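PDB 4BLP: packaging enzyme P4 from Pseudomonas phage phi13, which probably hydrolyses NTPs to drive RNA into the viral procapsid, as a hexameric RecA-like packaging motor of a cystovirus. Local coordinates for residues 62-67 with 78-83; 74-79 with 109-114; 150-155 with 278-283; 160-165 with 286-291; 217-222 with 233-238. All blocks are in the same frame, centred on the assembly; numbering follows the deposited sequence.

Contact 1 of 5, residues 62-67 with 78-83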
# COMPACT_ATOMS: atom_id res chain seq x y z
N LEU D 62 1.74 9.53 -33.45
CA LEU D 62 1.78 10.21 -34.73
C LEU D 62 2.75 11.37 -34.60
O LEU D 62 3.02 11.80 -33.47
CB LEU D 62 0.36 10.76 -35.06
CG LEU D 62 -0.74 9.74 -35.31
CD1 LEU D 62 -2.16 10.41 -35.19
CD2 LEU D 62 -0.56 9.07 -36.66
N PRO D 63 3.23 11.98 -35.72
CA PRO D 63 4.11 13.16 -35.58
C PRO D 63 3.44 14.32 -34.83
O PRO D 63 4.13 15.13 -34.22
CB PRO D 63 4.40 13.56 -37.04
CG PRO D 63 4.21 12.26 -37.81
CD PRO D 63 3.05 11.58 -37.13
N SER D 64 2.09 14.37 -34.83
CA SER D 64 1.35 15.43 -34.13
C SER D 64 1.15 15.16 -32.61
O SER D 64 0.73 16.06 -31.88
CB SER D 64 -0.03 15.60 -34.75
OG SER D 64 -0.75 14.38 -34.75
N GLU D 65 1.41 13.91 -32.16
CA GLU D 65 1.12 13.56 -30.75
C GLU D 65 2.31 13.67 -29.82
O GLU D 65 3.40 13.20 -30.16
CB GLU D 65 0.60 12.11 -30.66
CG GLU D 65 -0.78 11.92 -31.29
CD GLU D 65 -1.28 10.48 -31.37
OE1 GLU D 65 -0.46 9.56 -31.59
OE2 GLU D 65 -2.51 10.29 -31.26
N ILE D 66 2.12 14.27 -28.65
CA ILE D 66 3.17 14.31 -27.62
C ILE D 66 2.63 13.56 -26.41
O ILE D 66 1.66 14.01 -25.81
CB ILE D 66 3.63 15.72 -27.22
CG1 ILE D 66 4.11 16.54 -28.45
CG2 ILE D 66 4.75 15.64 -26.13
CD1 ILE D 66 4.21 18.05 -28.13
N LEU D 67 3.28 12.47 -26.04
CA LEU D 67 2.90 11.71 -24.84
C LEU D 67 3.65 12.27 -23.64
O LEU D 67 4.86 12.51 -23.71
CB LEU D 67 3.31 10.23 -25.04
CG LEU D 67 3.06 9.28 -23.85
CD1 LEU D 67 1.52 9.06 -23.64
CD2 LEU D 67 3.77 7.92 -24.10
N ASP D 78 -2.43 16.72 -28.92
CA ASP D 78 -2.30 16.61 -30.38
C ASP D 78 -2.13 18.02 -30.93
O ASP D 78 -3.04 18.85 -30.84
CB ASP D 78 -3.48 15.86 -31.02
CG ASP D 78 -3.17 15.59 -32.51
OD1 ASP D 78 -3.21 16.53 -33.31
OD2 ASP D 78 -2.71 14.46 -32.84
N LYS D 79 -0.93 18.31 -31.51
CA LYS D 79 -0.60 19.64 -32.03
C LYS D 79 -1.48 20.05 -33.20
O LYS D 79 -1.69 21.25 -33.39
CB LYS D 79 0.88 19.65 -32.50
CG LYS D 79 1.83 19.53 -31.30
CD LYS D 79 3.30 19.59 -31.77
CE LYS D 79 3.74 18.24 -32.27
NZ LYS D 79 5.10 18.28 -32.87
N ASP D 80 -1.96 19.08 -34.02
CA ASP D 80 -2.77 19.42 -35.18
C ASP D 80 -4.22 19.73 -34.76
O ASP D 80 -4.84 20.67 -35.29
CB ASP D 80 -2.74 18.29 -36.22
CG ASP D 80 -1.41 18.18 -36.94
OD1 ASP D 80 -0.53 19.05 -36.70
OD2 ASP D 80 -1.25 17.23 -37.71
N ALA D 81 -4.76 18.93 -33.81
CA ALA D 81 -6.10 19.24 -33.27
C ALA D 81 -6.04 20.61 -32.59
O ALA D 81 -6.93 21.45 -32.78
CB ALA D 81 -6.54 18.16 -32.28
N LEU D 82 -4.92 20.88 -31.86
CA LEU D 82 -4.77 22.16 -31.19
C LEU D 82 -4.71 23.32 -32.17
O LEU D 82 -5.40 24.33 -31.96
CB LEU D 82 -3.50 22.16 -30.31
CG LEU D 82 -3.16 23.51 -29.67
CD1 LEU D 82 -4.30 23.97 -28.68
CD2 LEU D 82 -1.78 23.44 -28.95
N SER D 83 -3.83 23.24 -33.19
CA SER D 83 -3.68 24.37 -34.11
C SER D 83 -4.95 24.58 -34.91
O SER D 83 -5.37 25.74 -35.07
CB SER D 83 -2.46 24.16 -35.03
OG SER D 83 -2.69 23.02 -35.83
O HOH W 1 5.28 15.06 -31.56
O HOH W 2 4.46 18.15 -35.47
O HOH W 3 -3.99 12.50 -31.76
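The carboxylate of D78 is held at both oxygens. S64 OG donates to D78 OD2 at 2.7 Å, on its syn side and 26° out of the carboxylate plane; on the anti side of OD1 the amide of A81 binds at 2.9 Å between A81 N and D78 OD1, and D80 N adds a weak bond. The second flat group, the carboxylate of E65, is turned 74° against that of D78, with E65 OE2 and D78 OD2 4.5 Å apart. Water 3 donates to both of these oxygens, which probably eases the approach of two acids. E65 OE1 also takes L62 N and L54 N, while OE2 takes R55 N. D78 ends strand 73-78 of an antiparallel hairpin and is the N-cap of helix 79-91, so one carboxylate caps the helix and also binds S64, just before the hairpin's other strand. Alongside, E65 and D78 form a non-hydrogen-bonded pair, CA to CA 4.6 Å, and next to it K79 N donates to S64 O at 2.8 Å. The K79 chain bends at chi3 (-82°), bringing NZ to 3.6 Å from P63 O at the type I turn L62-E65. Water 2 joins this pair, accepting from NZ and donating to P63 O. I66 CD1 meets K79 CD at 4.1 Å, the two side chains crossing at about a right angle.

Contact 2 of 5, residues 74-79 with 109-114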
# COMPACT_ATOMS: atom_id res chain seq x y z
N PRO D 74 -1.35 9.13 -17.83
CA PRO D 74 -0.75 9.43 -19.13
C PRO D 74 -1.63 10.43 -19.87
O PRO D 74 -2.87 10.37 -19.78
CB PRO D 74 -0.77 8.08 -19.86
CG PRO D 74 -1.99 7.36 -19.29
CD PRO D 74 -2.17 7.88 -17.86
N LEU D 75 -1.00 11.33 -20.62
CA LEU D 75 -1.75 12.33 -21.39
C LEU D 75 -1.10 12.49 -22.74
O LEU D 75 0.11 12.28 -22.90
CB LEU D 75 -1.68 13.69 -20.67
CG LEU D 75 -2.43 13.79 -19.33
CD1 LEU D 75 -2.06 15.09 -18.63
CD2 LEU D 75 -3.95 13.70 -19.54
N VAL D 76 -1.92 12.89 -23.70
CA VAL D 76 -1.41 13.22 -25.03
C VAL D 76 -1.95 14.57 -25.41
O VAL D 76 -3.14 14.84 -25.19
CB VAL D 76 -1.81 12.14 -26.07
CG1 VAL D 76 -1.43 12.60 -27.50
CG2 VAL D 76 -1.15 10.80 -25.76
N VAL D 77 -1.11 15.42 -25.97
CA VAL D 77 -1.58 16.65 -26.60
C VAL D 77 -1.40 16.41 -28.13
O VAL D 77 -0.35 15.91 -28.56
CB VAL D 77 -0.91 17.95 -26.10
CG1 VAL D 77 0.60 17.89 -26.25
CG2 VAL D 77 -1.47 19.18 -26.85
N ASP D 78 -2.43 16.72 -28.92
CA ASP D 78 -2.30 16.61 -30.38
C ASP D 78 -2.13 18.02 -30.93
O ASP D 78 -3.04 18.85 -30.84
CB ASP D 78 -3.48 15.86 -31.02
CG ASP D 78 -3.17 15.59 -32.51
OD1 ASP D 78 -3.21 16.53 -33.31
OD2 ASP D 78 -2.71 14.46 -32.84
N LYS D 79 -0.93 18.31 -31.51
CA LYS D 79 -0.60 19.64 -32.03
C LYS D 79 -1.48 20.05 -33.20
O LYS D 79 -1.69 21.25 -33.39
CB LYS D 79 0.88 19.65 -32.50
CG LYS D 79 1.83 19.53 -31.30
CD LYS D 79 3.30 19.59 -31.77
CE LYS D 79 3.74 18.24 -32.27
NZ LYS D 79 5.10 18.28 -32.87
N VAL D 109 -7.87 17.39 -28.40
CA VAL D 109 -6.72 18.27 -28.15
C VAL D 109 -5.84 17.71 -27.03
O VAL D 109 -4.63 17.71 -27.17
CB VAL D 109 -7.17 19.73 -27.83
CG1 VAL D 109 -5.95 20.63 -27.52
CG2 VAL D 109 -7.99 20.31 -28.99
N VAL D 110 -6.45 17.33 -25.88
CA VAL D 110 -5.71 16.71 -24.76
C VAL D 110 -6.55 15.55 -24.33
O VAL D 110 -7.77 15.72 -24.11
CB VAL D 110 -5.45 17.67 -23.56
CG1 VAL D 110 -4.78 16.93 -22.39
CG2 VAL D 110 -4.62 18.89 -23.99
N PHE D 111 -5.96 14.37 -24.23
CA PHE D 111 -6.74 13.21 -23.83
C PHE D 111 -5.88 12.20 -23.13
O PHE D 111 -4.64 12.20 -23.29
CB PHE D 111 -7.42 12.55 -25.07
CG PHE D 111 -6.45 12.07 -26.15
CD1 PHE D 111 -6.01 12.95 -27.16
CD2 PHE D 111 -5.95 10.78 -26.14
CE1 PHE D 111 -5.10 12.52 -28.14
CE2 PHE D 111 -5.02 10.35 -27.09
CZ PHE D 111 -4.60 11.23 -28.10
N VAL D 112 -6.53 11.32 -22.37
CA VAL D 112 -5.84 10.16 -21.81
C VAL D 112 -5.79 9.06 -22.90
O VAL D 112 -6.86 8.58 -23.33
CB VAL D 112 -6.54 9.63 -20.53
CG1 VAL D 112 -5.81 8.36 -20.01
CG2 VAL D 112 -6.56 10.72 -19.46
N PRO D 113 -4.59 8.64 -23.35
CA PRO D 113 -4.52 7.56 -24.37
C PRO D 113 -4.95 6.27 -23.68
O PRO D 113 -4.57 6.01 -22.52
CB PRO D 113 -3.05 7.54 -24.80
CG PRO D 113 -2.29 8.03 -23.54
CD PRO D 113 -3.24 9.10 -22.95
N GLN D 114 -5.78 5.47 -24.39
CA GLN D 114 -6.41 4.33 -23.72
C GLN D 114 -5.73 2.97 -23.95
O GLN D 114 -6.21 1.95 -23.44
CB GLN D 114 -7.89 4.26 -24.09
CG GLN D 114 -8.70 5.48 -23.49
CD GLN D 114 -8.56 5.63 -21.97
OE1 GLN D 114 -8.40 4.66 -21.22
NE2 GLN D 114 -8.64 6.84 -21.47
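V76 and F111 form an antiparallel hydrogen-bonded pair, joining the middle strand 73-78 of a three-stranded antiparallel sheet to its outer strand 110-111. Two bonds define the pair, V76 N to F111 O at 2.8 Å and F111 N to V76 O at 3.0 Å. With chi1 at 59°, CG of F111 sits between its own backbone N and carbonyl carbon, which lays the ring alongside V76. V76 CB sits over one face, offset toward the rim: it is 3.9 Å from the F111 ring centroid and 24° off the normal, a CH-pi contact. V76 divides its methyls between two partners. CG1, trans to the backbone N (172°), reaches F111 CZ at 3.5 Å, while CG2 lies 3.7 Å from P113 CG. V77 and V110 pair on the other face of the sheet, where their CG2 methyls meet more loosely. L75 CD2 packs on V112 CG2 at 4.0 Å, and both residues also touch T194 of helix 193-205. D78 N donates to V109 O, extending the ladder toward the helix that follows. At the opposite end V112 and P113 close over P74: P113 CD comes to 3.4 Å from P74 O, a buried carbonyl oxygen that has no hydrogen-bond partner in the model.

Contact 3 of 5, residues 150-155 with 278-283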
# COMPACT_ATOMS: atom_id res chain seq x y z
N VAL D 150 3.06 30.00 -12.00
CA VAL D 150 2.12 29.65 -10.93
C VAL D 150 2.03 30.78 -9.91
O VAL D 150 3.04 31.44 -9.60
CB VAL D 150 2.46 28.30 -10.25
CG1 VAL D 150 2.38 27.15 -11.26
CG2 VAL D 150 3.83 28.35 -9.60
N VAL D 151 0.84 30.98 -9.36
CA VAL D 151 0.57 31.97 -8.33
C VAL D 151 0.28 31.18 -7.09
O VAL D 151 -0.70 30.45 -7.05
CB VAL D 151 -0.61 32.91 -8.75
CG1 VAL D 151 -0.95 33.91 -7.62
CG2 VAL D 151 -0.26 33.63 -10.06
N VAL D 152 1.14 31.32 -6.05
CA VAL D 152 1.11 30.47 -4.88
C VAL D 152 0.74 31.24 -3.63
O VAL D 152 1.12 32.38 -3.45
CB VAL D 152 2.52 29.80 -4.69
CG1 VAL D 152 2.50 28.74 -3.62
CG2 VAL D 152 3.02 29.18 -6.00
N GLY D 153 0.02 30.56 -2.73
CA GLY D 153 -0.34 31.15 -1.45
C GLY D 153 -1.33 30.26 -0.75
O GLY D 153 -1.97 29.45 -1.41
N GLY D 154 -1.48 30.44 0.56
CA GLY D 154 -2.39 29.61 1.34
C GLY D 154 -3.84 30.00 1.20
O GLY D 154 -4.21 30.87 0.41
N THR D 155 -4.70 29.31 1.97
CA THR D 155 -6.13 29.57 1.96
C THR D 155 -6.28 30.94 2.55
O THR D 155 -5.66 31.22 3.58
CB THR D 155 -6.85 28.47 2.78
OG1 THR D 155 -6.42 27.18 2.32
CG2 THR D 155 -8.35 28.59 2.71
N ALA D 278 8.38 28.04 -15.31
CA ALA D 278 8.91 29.26 -15.93
C ALA D 278 8.78 30.47 -15.02
O ALA D 278 9.59 31.38 -15.13
CB ALA D 278 8.19 29.54 -17.25
N GLY D 279 7.77 30.50 -14.15
CA GLY D 279 7.62 31.64 -13.26
C GLY D 279 6.76 31.35 -12.06
O GLY D 279 5.91 30.47 -12.11
N MET D 280 6.99 32.09 -10.97
CA MET D 280 6.21 31.88 -9.77
C MET D 280 6.03 33.22 -9.07
O MET D 280 6.99 33.97 -8.92
CB MET D 280 6.94 30.90 -8.81
CG MET D 280 6.18 30.68 -7.52
SD MET D 280 6.99 29.49 -6.42
CE MET D 280 8.08 30.62 -5.51
N THR D 281 4.81 33.50 -8.61
CA THR D 281 4.48 34.68 -7.80
C THR D 281 3.89 34.19 -6.49
O THR D 281 2.97 33.37 -6.52
CB THR D 281 3.46 35.62 -8.53
OG1 THR D 281 4.02 36.04 -9.77
CG2 THR D 281 3.10 36.87 -7.70
N VAL D 282 4.45 34.66 -5.37
CA VAL D 282 3.91 34.35 -4.03
C VAL D 282 3.03 35.53 -3.65
O VAL D 282 3.48 36.70 -3.70
CB VAL D 282 5.02 34.09 -2.96
CG1 VAL D 282 4.38 33.86 -1.58
CG2 VAL D 282 5.90 32.91 -3.37
N VAL D 283 1.77 35.25 -3.29
CA VAL D 283 0.82 36.29 -2.92
C VAL D 283 0.37 36.12 -1.46
O VAL D 283 0.14 35.00 -0.99
CB VAL D 283 -0.40 36.29 -3.91
CG1 VAL D 283 -1.60 37.10 -3.39
CG2 VAL D 283 0.01 36.78 -5.29
O HOH W 4 0.17 33.09 1.30
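M280 lies across V150 and V152 on one face of the sheet, its CG 3.9 Å from V150 CG2 and 3.8 Å from V152 CG2. Extended chi1 and chi2 (179° and 178°) carry CG and SD of M280 outward, with SD 4.0 Å from V152 CG2; the bend at chi3 only turns the terminal CE. Helix 266-274 covers this face, with I273 touching both V150 and M280. On the other face V151 CG1 meets V283 CG2 at 3.8 Å, beneath W162 of helix 159-164. Between the two apolar layers the backbones run parallel, the axes of strands 150-152 and 279-283 being 4.7 Å apart and 23° from exact alignment. Four bonds make the ladder: V150 N to G279 O, T281 N to V150 O, V152 N to T281 O at 2.8 Å, and V283 N to V152 O, the last nearly straight. The hydroxyl of T281 turns to partners outside this pair of strands, H149 and Q291. Past V152 the chains part, and water 4 spans the gap, accepting from G154 N and donating to V283 O at 3.0 Å. Strand 147-152 thus ends, side by side with strand 279-284, where the loop beginning at G153 fits a P-loop (Walker A) pattern, consistent with the central parallel sheet of a RecA-like NTPase.

Contact 4 of 5, residues 160-165 with 286-291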
# COMPACT_ATOMS: atom_id res chain seq x y z
N SER D 160 -6.95 34.70 -6.11
CA SER D 160 -7.99 35.09 -7.08
C SER D 160 -8.10 36.59 -7.22
O SER D 160 -8.25 37.08 -8.34
CB SER D 160 -9.35 34.52 -6.66
OG SER D 160 -9.29 33.11 -6.71
N LYS D 161 -8.06 37.33 -6.09
CA LYS D 161 -8.18 38.78 -6.07
C LYS D 161 -6.99 39.41 -6.78
O LYS D 161 -7.17 40.35 -7.57
CB LYS D 161 -8.29 39.30 -4.63
CG LYS D 161 -8.64 40.77 -4.54
CD LYS D 161 -8.84 41.23 -3.10
CE LYS D 161 -8.85 42.74 -2.99
NZ LYS D 161 -8.70 43.20 -1.59
N TRP D 162 -5.76 38.94 -6.48
CA TRP D 162 -4.57 39.48 -7.14
C TRP D 162 -4.64 39.18 -8.65
O TRP D 162 -4.34 40.05 -9.46
CB TRP D 162 -3.29 38.91 -6.53
CG TRP D 162 -2.06 39.47 -7.20
CD1 TRP D 162 -1.49 40.69 -6.98
CD2 TRP D 162 -1.30 38.85 -8.26
NE1 TRP D 162 -0.41 40.87 -7.82
CE2 TRP D 162 -0.26 39.75 -8.61
CE3 TRP D 162 -1.37 37.61 -8.93
CZ2 TRP D 162 0.67 39.47 -9.63
CZ3 TRP D 162 -0.43 37.33 -9.93
CH2 TRP D 162 0.57 38.25 -10.26
N LEU D 163 -5.04 37.95 -9.02
CA LEU D 163 -5.13 37.53 -10.43
C LEU D 163 -6.11 38.40 -11.20
O LEU D 163 -5.78 38.87 -12.28
CB LEU D 163 -5.50 36.04 -10.56
CG LEU D 163 -4.31 35.08 -10.38
CD1 LEU D 163 -4.80 33.65 -10.13
CD2 LEU D 163 -3.38 35.10 -11.57
N ASN D 164 -7.29 38.67 -10.61
CA ASN D 164 -8.32 39.49 -11.24
C ASN D 164 -7.82 40.91 -11.46
O ASN D 164 -8.19 41.53 -12.46
CB ASN D 164 -9.60 39.49 -10.42
CG ASN D 164 -10.36 38.19 -10.53
OD1 ASN D 164 -10.29 37.49 -11.55
ND2 ASN D 164 -11.11 37.84 -9.49
N ALA D 165 -6.94 41.39 -10.57
CA ALA D 165 -6.34 42.72 -10.66
C ALA D 165 -5.28 42.81 -11.76
O ALA D 165 -4.89 43.91 -12.12
CB ALA D 165 -5.73 43.12 -9.32
N ALA D 286 -3.59 39.50 -1.09
CA ALA D 286 -3.79 39.89 -2.50
C ALA D 286 -2.68 40.82 -3.03
O ALA D 286 -2.93 41.65 -3.91
CB ALA D 286 -5.17 40.53 -2.70
N ALA D 287 -1.47 40.68 -2.49
CA ALA D 287 -0.30 41.49 -2.89
C ALA D 287 0.90 40.57 -3.15
O ALA D 287 1.00 39.50 -2.55
CB ALA D 287 0.03 42.53 -1.82
N VAL D 288 1.81 40.99 -4.02
CA VAL D 288 3.02 40.21 -4.33
C VAL D 288 3.98 40.24 -3.17
O VAL D 288 4.44 41.33 -2.78
CB VAL D 288 3.72 40.69 -5.64
CG1 VAL D 288 5.02 39.91 -5.89
CG2 VAL D 288 2.80 40.54 -6.84
N VAL D 289 4.34 39.07 -2.65
CA VAL D 289 5.36 38.91 -1.60
C VAL D 289 6.72 38.76 -2.32
O VAL D 289 7.69 39.43 -1.96
CB VAL D 289 5.04 37.69 -0.69
CG1 VAL D 289 6.22 37.36 0.23
CG2 VAL D 289 3.78 37.93 0.13
N SER D 290 6.77 37.90 -3.32
CA SER D 290 7.97 37.62 -4.09
C SER D 290 7.58 37.14 -5.47
O SER D 290 6.45 36.69 -5.67
CB SER D 290 8.85 36.59 -3.39
OG SER D 290 8.25 35.31 -3.41
N GLN D 291 8.51 37.27 -6.43
CA GLN D 291 8.24 36.83 -7.78
C GLN D 291 9.54 36.41 -8.44
O GLN D 291 10.55 37.05 -8.21
CB GLN D 291 7.55 37.95 -8.56
CG GLN D 291 7.13 37.56 -10.00
CD GLN D 291 6.34 38.70 -10.58
OE1 GLN D 291 6.91 39.71 -11.02
NE2 GLN D 291 5.01 38.59 -10.53
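A286 has a left-handed helical backbone (phi/psi 54/30°) at the turn between two strands, and its CA lies 4.7 Å from that of W162 on the helix, although no hydrogen bond joins the two segments. The indole of W162 carries most of the contact. Its CG is trans to the backbone N (chi1 180°), which sends the ring from the helix toward the turn, and CD1 comes to 3.5 Å from A286 O; this oxygen lies at the ring's edge, near its plane. V288 approaches the same ring obliquely through a single methyl, CG2, nearest to W162 NE1 at 3.4 Å and to the adjoining fusion carbon CE2 at 3.6 Å. One residue earlier on the helix, the extended chain of K161 lies along the methyl of A286, its CB, CG and CD all close by; the nearest pair is K161 CD to A286 CB at 3.8 Å. The amide of Q291 comes no nearer than 4.5 Å, measured from its NE2 to W162 CH2, and instead bonds T281 OG1 and Q140 OE1. W162 also touches V151 and V283 of the sheet, as well as W139 and Q140. Helix 159-164 therefore packs over strands 147-152 and 279-284 and reaches the start of strand 287-295, whose V289 and S290 form a classic beta bulge opposite V282.

Contact 5 of 5, residues 217-222 with 233-238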
# COMPACT_ATOMS: atom_id res chain seq x y z
N ASN D 217 -7.12 20.57 -7.76
CA ASN D 217 -7.29 19.13 -8.00
C ASN D 217 -5.96 18.44 -8.36
O ASN D 217 -5.82 17.24 -8.12
CB ASN D 217 -8.32 18.87 -9.09
CG ASN D 217 -9.66 18.58 -8.49
OD1 ASN D 217 -9.92 18.91 -7.34
ND2 ASN D 217 -10.50 17.86 -9.22
N LEU D 218 -4.98 19.21 -8.91
CA LEU D 218 -3.65 18.65 -9.17
C LEU D 218 -2.95 18.43 -7.83
O LEU D 218 -2.37 17.36 -7.59
CB LEU D 218 -2.87 19.64 -10.07
CG LEU D 218 -1.68 19.05 -10.78
CD1 LEU D 218 -2.15 18.11 -11.94
CD2 LEU D 218 -0.76 20.20 -11.32
N VAL D 219 -3.02 19.43 -6.93
CA VAL D 219 -2.43 19.26 -5.59
C VAL D 219 -3.06 18.08 -4.87
O VAL D 219 -2.36 17.27 -4.25
CB VAL D 219 -2.59 20.55 -4.74
CG1 VAL D 219 -2.12 20.33 -3.28
CG2 VAL D 219 -1.85 21.71 -5.39
N PHE D 220 -4.39 17.98 -4.92
CA PHE D 220 -5.08 16.92 -4.22
C PHE D 220 -4.89 15.54 -4.86
O PHE D 220 -4.82 14.54 -4.15
CB PHE D 220 -6.59 17.23 -4.15
CG PHE D 220 -7.00 18.47 -3.37
CD1 PHE D 220 -6.12 19.08 -2.48
CD2 PHE D 220 -8.26 19.03 -3.54
CE1 PHE D 220 -6.51 20.23 -1.77
CE2 PHE D 220 -8.64 20.17 -2.82
CZ PHE D 220 -7.79 20.73 -1.92
N GLY D 221 -4.80 15.49 -6.16
CA GLY D 221 -4.79 14.23 -6.89
C GLY D 221 -3.47 13.61 -7.28
O GLY D 221 -3.45 12.42 -7.57
N ILE D 222 -2.39 14.40 -7.33
CA ILE D 222 -1.06 13.91 -7.72
C ILE D 222 -0.33 13.58 -6.42
O ILE D 222 0.28 14.46 -5.81
CB ILE D 222 -0.27 14.93 -8.60
CG1 ILE D 222 -1.00 15.30 -9.89
CG2 ILE D 222 1.14 14.39 -8.94
CD1 ILE D 222 -1.52 14.11 -10.77
N VAL D 233 6.51 14.71 -4.24
CA VAL D 233 7.48 15.17 -5.26
C VAL D 233 6.92 14.99 -6.65
O VAL D 233 7.34 15.73 -7.55
CB VAL D 233 8.89 14.52 -5.13
CG1 VAL D 233 9.53 14.96 -3.83
CG2 VAL D 233 8.84 13.00 -5.25
N ALA D 234 5.95 14.08 -6.84
CA ALA D 234 5.30 13.92 -8.14
C ALA D 234 4.59 15.22 -8.57
O ALA D 234 4.40 15.43 -9.78
CB ALA D 234 4.31 12.76 -8.10
N LEU D 235 4.23 16.10 -7.62
CA LEU D 235 3.59 17.36 -7.97
C LEU D 235 4.61 18.23 -8.71
O LEU D 235 4.25 18.89 -9.67
CB LEU D 235 3.10 18.10 -6.72
CG LEU D 235 2.40 19.45 -6.98
CD1 LEU D 235 1.15 19.33 -7.90
CD2 LEU D 235 2.07 20.15 -5.63
N TYR D 236 5.86 18.25 -8.23
CA TYR D 236 6.90 19.08 -8.89
C TYR D 236 7.18 18.56 -10.27
O TYR D 236 7.30 19.36 -11.19
CB TYR D 236 8.19 19.08 -8.08
CG TYR D 236 8.01 19.45 -6.63
CD1 TYR D 236 7.30 20.60 -6.26
CD2 TYR D 236 8.59 18.70 -5.62
CE1 TYR D 236 7.18 20.97 -4.92
CE2 TYR D 236 8.48 19.06 -4.28
CZ TYR D 236 7.75 20.19 -3.94
OH TYR D 236 7.70 20.55 -2.61
N ALA D 237 7.28 17.21 -10.43
CA ALA D 237 7.52 16.63 -11.77
C ALA D 237 6.32 16.98 -12.68
O ALA D 237 6.52 17.27 -13.87
CB ALA D 237 7.66 15.11 -11.65
N ALA D 238 5.10 16.95 -12.13
CA ALA D 238 3.88 17.27 -12.94
C ALA D 238 3.93 18.71 -13.39
O ALA D 238 3.59 19.02 -14.52
CB ALA D 238 2.59 17.03 -12.13
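L218 and L235 both place CG trans to the backbone N (chi1 -161° and 180°), which carries the ends of both leucines to the interface between the helices. I222 differs: its chi1 of -58° puts CG1 beside the backbone N and leaves the methyl CG2 as the branch trans to that nitrogen, directed at the other helix. The leucines meet obliquely, L235 CD1 lying 4.0 Å from L218 CD2 and equally far from L218 CG. L235 CD2 turns to V219, at 4.2 Å from V219 CG2, so the two methyls of one leucine serve successive residues of helix 216-221. I222 CG2 settles on the first turns of helix 233-248. I222 CG2 is 3.5 Å from A234 O, a carbonyl already taken by A238 N, and 3.7 Å from A234 CB; A238 CB, one turn on, is farther at 4.4 Å. The small alanines let the isoleucine come close to the helix backbone, reaching L235 N at 3.8 Å from its CG2. I222 is the first residue to leave helical geometry, but its own N still donates to L218 O at 3.0 Å, which holds it against the last helical turn. L218 reaches farther along helix 233-248, touching L239 and L242. With no hydrogen bond across, this is apolar packing of two consecutive helices joined by a loop, beside the subunit boundaries of the six-chain assembly: F220 packs on V233 of the second subunit, and V233 on F220 of the third, as in a ring of RecA-like subunits.

From the N terminus, contact 1 closes a short loop, the hairpin of strands 65-70 and 73-78, and ties it to the start of helix 79-91. Contact 2 begins where contact 1 ends, sharing D78 and K79, and closes a mostly helical loop that adds strand 110-111 to the same sheet. Contacts 3 and 4 come later, on the opposite side of the chain's centre. Their segments alternate, so the two long loops cross, and they touch at strands 279-284 and 287-295. Contact 5 closes a short loop inside both, joining helices 216-221 and 233-248; its centre is about 15 Å from that of contact 3 and 18 Å from that of contact 2.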